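Local coordinates for YghZ aldo-keto reductase (PDB 3N6Q), which probably catalyses the NADPH-dependent reduction of aldehydes and ketones to alcohols, at residues B[194-199]-B[287-292]; B[278-283]-B[308-313]. One frame throughout, in Å; residues are numbered along the deposited sequence.

Contact 1 (B[194-199]-B[287-292])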
# COMPACT_ATOMS: atom_id res chain seq x y z
N PRO B 194 -23.35 -15.66 -13.11
CA PRO B 194 -23.60 -16.95 -13.79
C PRO B 194 -24.42 -16.73 -15.05
O PRO B 194 -25.13 -15.72 -15.20
CB PRO B 194 -24.42 -17.73 -12.74
CG PRO B 194 -25.32 -16.62 -12.14
CD PRO B 194 -24.36 -15.38 -12.05
N SER B 195 -24.39 -17.68 -15.97
CA SER B 195 -25.38 -17.68 -17.03
C SER B 195 -26.63 -18.20 -16.34
O SER B 195 -26.57 -19.28 -15.73
CB SER B 195 -25.00 -18.71 -18.12
OG SER B 195 -23.88 -18.22 -18.85
N TYR B 196 -27.77 -17.56 -16.59
CA TYR B 196 -29.01 -17.88 -15.83
C TYR B 196 -30.19 -17.30 -16.59
O TYR B 196 -30.20 -16.13 -16.95
CB TYR B 196 -28.92 -17.21 -14.45
CG TYR B 196 -30.05 -17.61 -13.52
CD1 TYR B 196 -30.80 -18.77 -13.76
CD2 TYR B 196 -30.42 -16.78 -12.47
CE1 TYR B 196 -31.81 -19.17 -12.84
CE2 TYR B 196 -31.48 -17.14 -11.61
CZ TYR B 196 -32.13 -18.33 -11.79
OH TYR B 196 -33.16 -18.69 -10.90
N ASN B 197 -31.14 -18.16 -16.97
CA ASN B 197 -32.33 -17.68 -17.65
C ASN B 197 -33.41 -18.77 -17.53
O ASN B 197 -33.20 -19.83 -16.90
CB ASN B 197 -32.04 -17.39 -19.15
CG ASN B 197 -31.36 -18.57 -19.89
OD1 ASN B 197 -31.95 -19.63 -20.07
ND2 ASN B 197 -30.12 -18.35 -20.37
N LEU B 198 -34.51 -18.56 -18.24
CA LEU B 198 -35.62 -19.48 -18.08
C LEU B 198 -35.26 -20.90 -18.49
O LEU B 198 -35.77 -21.86 -17.91
CB LEU B 198 -36.81 -19.00 -18.92
CG LEU B 198 -37.91 -18.23 -18.21
CD1 LEU B 198 -38.93 -17.91 -19.30
CD2 LEU B 198 -38.59 -19.10 -17.16
N LEU B 199 -34.34 -21.04 -19.45
CA LEU B 199 -34.01 -22.32 -20.04
C LEU B 199 -32.77 -22.92 -19.40
O LEU B 199 -32.38 -24.01 -19.74
CB LEU B 199 -33.74 -22.18 -21.55
CG LEU B 199 -34.90 -21.44 -22.24
CD1 LEU B 199 -34.64 -21.50 -23.72
CD2 LEU B 199 -36.21 -22.14 -21.88
N SER B 287 -38.62 -10.52 -16.53
CA SER B 287 -39.43 -10.39 -15.31
C SER B 287 -39.27 -11.65 -14.46
O SER B 287 -39.20 -11.59 -13.26
CB SER B 287 -40.91 -10.22 -15.71
OG SER B 287 -41.10 -8.94 -16.32
N TRP B 288 -39.22 -12.79 -15.13
CA TRP B 288 -39.07 -14.06 -14.43
C TRP B 288 -37.81 -14.14 -13.60
O TRP B 288 -37.83 -14.59 -12.47
CB TRP B 288 -39.16 -15.21 -15.42
CG TRP B 288 -39.16 -16.56 -14.75
CD1 TRP B 288 -40.27 -17.35 -14.43
CD2 TRP B 288 -38.00 -17.33 -14.40
NE1 TRP B 288 -39.82 -18.56 -13.85
CE2 TRP B 288 -38.44 -18.54 -13.80
CE3 TRP B 288 -36.61 -17.09 -14.50
CZ2 TRP B 288 -37.55 -19.53 -13.37
CZ3 TRP B 288 -35.73 -18.05 -14.04
CH2 TRP B 288 -36.20 -19.26 -13.46
N LEU B 289 -36.69 -13.68 -14.15
CA LEU B 289 -35.47 -13.62 -13.35
C LEU B 289 -35.62 -12.67 -12.18
O LEU B 289 -35.10 -12.95 -11.09
CB LEU B 289 -34.28 -13.18 -14.27
CG LEU B 289 -33.85 -14.31 -15.23
CD1 LEU B 289 -32.96 -13.73 -16.40
CD2 LEU B 289 -32.99 -15.36 -14.43
N LEU B 290 -36.27 -11.54 -12.40
CA LEU B 290 -36.35 -10.45 -11.42
C LEU B 290 -37.60 -10.58 -10.47
O LEU B 290 -37.95 -9.63 -9.75
CB LEU B 290 -36.52 -9.14 -12.16
CG LEU B 290 -35.21 -8.68 -12.85
CD1 LEU B 290 -35.45 -7.44 -13.68
CD2 LEU B 290 -34.05 -8.47 -11.81
N LYS B 291 -38.24 -11.75 -10.50
CA LYS B 291 -39.55 -11.94 -9.83
C LYS B 291 -39.42 -11.97 -8.32
O LYS B 291 -40.42 -11.85 -7.58
CB LYS B 291 -40.18 -13.27 -10.26
CG LYS B 291 -39.42 -14.53 -9.79
CD LYS B 291 -40.02 -15.82 -10.52
CE LYS B 291 -39.25 -17.11 -10.26
NZ LYS B 291 -37.82 -17.07 -10.81
N ASP B 292 -38.19 -12.21 -7.86
CA ASP B 292 -37.91 -12.19 -6.44
C ASP B 292 -36.48 -11.65 -6.21
O ASP B 292 -35.83 -11.14 -7.15
CB ASP B 292 -38.04 -13.61 -5.87
CG ASP B 292 -37.10 -14.61 -6.57
OD1 ASP B 292 -35.96 -14.23 -7.03
OD2 ASP B 292 -37.51 -15.80 -6.65
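N197 and L289 bring the two backbones closest, their CA atoms 6.7 Å apart, with L198 and W288 the next pair along. The 194-199 segment is the irregular loop leaving barrel strand 191-193, whereas 287-292 is the final turn of helix 281-289 and the chain just beyond it, L290 being the first residue to leave helical geometry. No hydrogen bond joins the two, so the evidence for the contact is side-chain packing, and it consists mainly of two CH-pi contacts. L198 CD2 lies 3.3 Å from the centroid of the W288 five-membered ring and 9° off its normal, placing the methyl almost squarely over the face. The opposite indole face carries K291 NZ, 3.4 Å above the plane, and that ammonium is held there by its bond to W288 O, 3.0 Å from NZ. The indole is thus sandwiched between a methyl and a charge. W288 CB points toward the loop, and CG anti to the backbone N (chi1 -174°) carries the ring under L198. The second CH-pi contact sets L289 CD2 3.7 Å from the Y196 ring centroid, over the face but displaced toward the rim. Y196 and W288 side chains cross at about a right angle, Y196 OH approaching W288 CH2 at 4.0 Å. N197 OD1 accepts from L199 N, an Asx turn that spans L198. With W288 cut back to an alanine, L198 CD2 would probably face a gap and the K291 ammonium would lose the indole face it sits over. F320, edge-to-face, and L325 of helix 322-334 also meet the indole. Across the segments, then, methyl-on-ring packing among five buried residues does the holding, while Y196 O, met by L289 CD1, is buried without a polar partner in the model.

Contact 2 (B[278-283]-B[308-313]); sequences GQSMAQ and LEENVQ
S280 and Q283 form a capping box at the start of helix 281-289, and E310 of helix 305-312 reaches into it from the other segment. Both halves of the box are present: Q283 N donates to S280 OG at 3.1 Å, and S280 N donates to Q283 OE1 at 2.9 Å. The S280 hydroxyl sits between the backbone N and the carbonyl carbon, where it can accept from Q283 N while giving its own proton to E310 OE2. That second bond is short, 2.6 Å from OG to OE2, and arrives on the syn side of the carboxylate, 28° out of its plane. E310 reaches this position by bending at chi2 (-90°), which turns the carboxylate back toward the capped helix start; its charge would probably be stabilised by lying at the N-terminal end of that helix. The other oxygen, OE1, takes a bond from N311 ND2, which comes from above the carboxylate plane, so both oxygens have a donor. Q283 spans the gap with an extended chain beyond CG. Its amide is engaged at both ends: OE1 is used by the box, and NE2 donates to E310 O at 2.8 Å, nearly straight at 178° and with the acceptor in the amide plane. These two bonds fix which way round the amide sits. Q313 N reaches E310 O from the opposite face of the carbonyl plane, so one backbone oxygen is gripped by two donors. The CA atoms of Q283 and N311 are 5.7 Å apart, and A282 CB meets N311 ND2 at 4.0 Å. A water bridges the segments as well, accepting from Q279 NE2 and donating to Q313 O, 2.6 Å from the water oxygen.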
# COMPACT_ATOMS: atom_id res chain seq x y z
N GLY B 278 -49.54 -9.35 -21.11
CA GLY B 278 -49.29 -8.02 -21.72
C GLY B 278 -47.79 -7.70 -21.91
O GLY B 278 -47.39 -6.52 -21.93
N GLN B 279 -47.00 -8.75 -22.12
CA GLN B 279 -45.52 -8.68 -22.25
C GLN B 279 -45.10 -9.29 -23.55
O GLN B 279 -45.75 -10.22 -24.06
CB GLN B 279 -44.83 -9.47 -21.13
CG GLN B 279 -45.13 -8.92 -19.72
CD GLN B 279 -44.17 -9.44 -18.67
OE1 GLN B 279 -44.20 -10.63 -18.27
NE2 GLN B 279 -43.33 -8.55 -18.17
N SER B 280 -43.94 -8.83 -24.08
CA SER B 280 -43.25 -9.60 -25.10
C SER B 280 -42.62 -10.81 -24.43
O SER B 280 -42.40 -10.84 -23.23
CB SER B 280 -42.11 -8.79 -25.75
OG SER B 280 -41.17 -8.40 -24.76
N MET B 281 -42.18 -11.74 -25.24
CA MET B 281 -41.43 -12.87 -24.71
C MET B 281 -40.18 -12.43 -23.93
O MET B 281 -39.92 -12.94 -22.83
CB MET B 281 -41.09 -13.87 -25.80
CG MET B 281 -40.31 -15.06 -25.28
SD MET B 281 -41.29 -16.10 -24.19
CE MET B 281 -40.23 -16.27 -22.75
N ALA B 282 -39.43 -11.47 -24.47
CA ALA B 282 -38.20 -10.98 -23.78
C ALA B 282 -38.54 -10.35 -22.42
O ALA B 282 -37.87 -10.59 -21.43
CB ALA B 282 -37.47 -9.95 -24.69
N GLN B 283 -39.61 -9.55 -22.38
CA GLN B 283 -39.98 -8.91 -21.13
C GLN B 283 -40.35 -9.99 -20.12
O GLN B 283 -39.92 -9.91 -18.97
CB GLN B 283 -41.16 -7.94 -21.30
CG GLN B 283 -40.73 -6.64 -22.04
CD GLN B 283 -41.90 -5.87 -22.58
OE1 GLN B 283 -43.01 -6.41 -22.71
NE2 GLN B 283 -41.65 -4.60 -22.95
N LEU B 308 -33.39 -1.36 -25.45
CA LEU B 308 -33.30 -1.01 -24.03
C LEU B 308 -34.65 -0.48 -23.56
O LEU B 308 -35.14 -0.88 -22.51
CB LEU B 308 -32.22 0.02 -23.76
CG LEU B 308 -30.80 -0.49 -24.05
CD1 LEU B 308 -29.82 0.70 -23.91
CD2 LEU B 308 -30.48 -1.63 -23.03
N GLU B 309 -35.25 0.42 -24.34
CA GLU B 309 -36.56 0.96 -23.98
C GLU B 309 -37.56 -0.20 -23.76
O GLU B 309 -38.30 -0.22 -22.81
CB GLU B 309 -37.05 1.96 -25.04
CG GLU B 309 -36.04 3.10 -25.28
CD GLU B 309 -36.49 4.15 -26.34
OE1 GLU B 309 -36.59 5.34 -25.96
OE2 GLU B 309 -36.73 3.82 -27.53
N GLU B 310 -37.54 -1.21 -24.63
CA GLU B 310 -38.51 -2.29 -24.55
C GLU B 310 -38.19 -3.16 -23.34
O GLU B 310 -39.08 -3.54 -22.55
CB GLU B 310 -38.43 -3.12 -25.83
CG GLU B 310 -39.63 -4.04 -26.10
CD GLU B 310 -39.48 -5.47 -25.50
OE1 GLU B 310 -38.74 -5.65 -24.49
OE2 GLU B 310 -40.12 -6.40 -26.04
N ASN B 311 -36.91 -3.44 -23.14
CA ASN B 311 -36.55 -4.41 -22.03
C ASN B 311 -36.83 -3.89 -20.60
O ASN B 311 -37.27 -4.62 -19.69
CB ASN B 311 -35.08 -4.80 -22.17
CG ASN B 311 -34.83 -5.81 -23.29
OD1 ASN B 311 -33.67 -6.04 -23.63
ND2 ASN B 311 -35.87 -6.31 -23.94
N VAL B 312 -36.63 -2.60 -20.39
CA VAL B 312 -36.75 -2.04 -19.05
C VAL B 312 -38.20 -2.07 -18.60
O VAL B 312 -38.48 -1.98 -17.40
CB VAL B 312 -36.23 -0.60 -18.90
CG1 VAL B 312 -34.66 -0.52 -19.04
CG2 VAL B 312 -36.96 0.36 -19.86
N GLN B 313 -39.11 -2.15 -19.56
CA GLN B 313 -40.56 -2.27 -19.25
C GLN B 313 -40.94 -3.60 -18.64
O GLN B 313 -42.05 -3.75 -18.08
CB GLN B 313 -41.42 -2.00 -20.49
CG GLN B 313 -41.35 -0.53 -20.92
CD GLN B 313 -42.27 -0.28 -22.08
OE1 GLN B 313 -43.48 -0.49 -21.97
NE2 GLN B 313 -41.70 0.03 -23.24
O HOH W 1 -43.63 -5.68 -18.89

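How the contacts relate
From the N terminus, the chain first passes 194-199, the loop after strand 191-193, then 278-283, 287-292 and finally 308-313. Contact 1 closes a long loop when 287-292 returns to 194-199; contact 2 closes a shorter one, from 278-283 to 308-313, running through strand 297-300. The loops cross, since 278-283 lies inside the first and 287-292 inside the second. Helix 281-289 serves both, its start in contact 2 and its end in contact 1; the centres of the two contacts lie about 14 Å apart. S287 OG and Q279 NE2, 2.9 Å apart, probably hydrogen-bond between them. Together they join this helix to a strand-end loop and to helix 305-312.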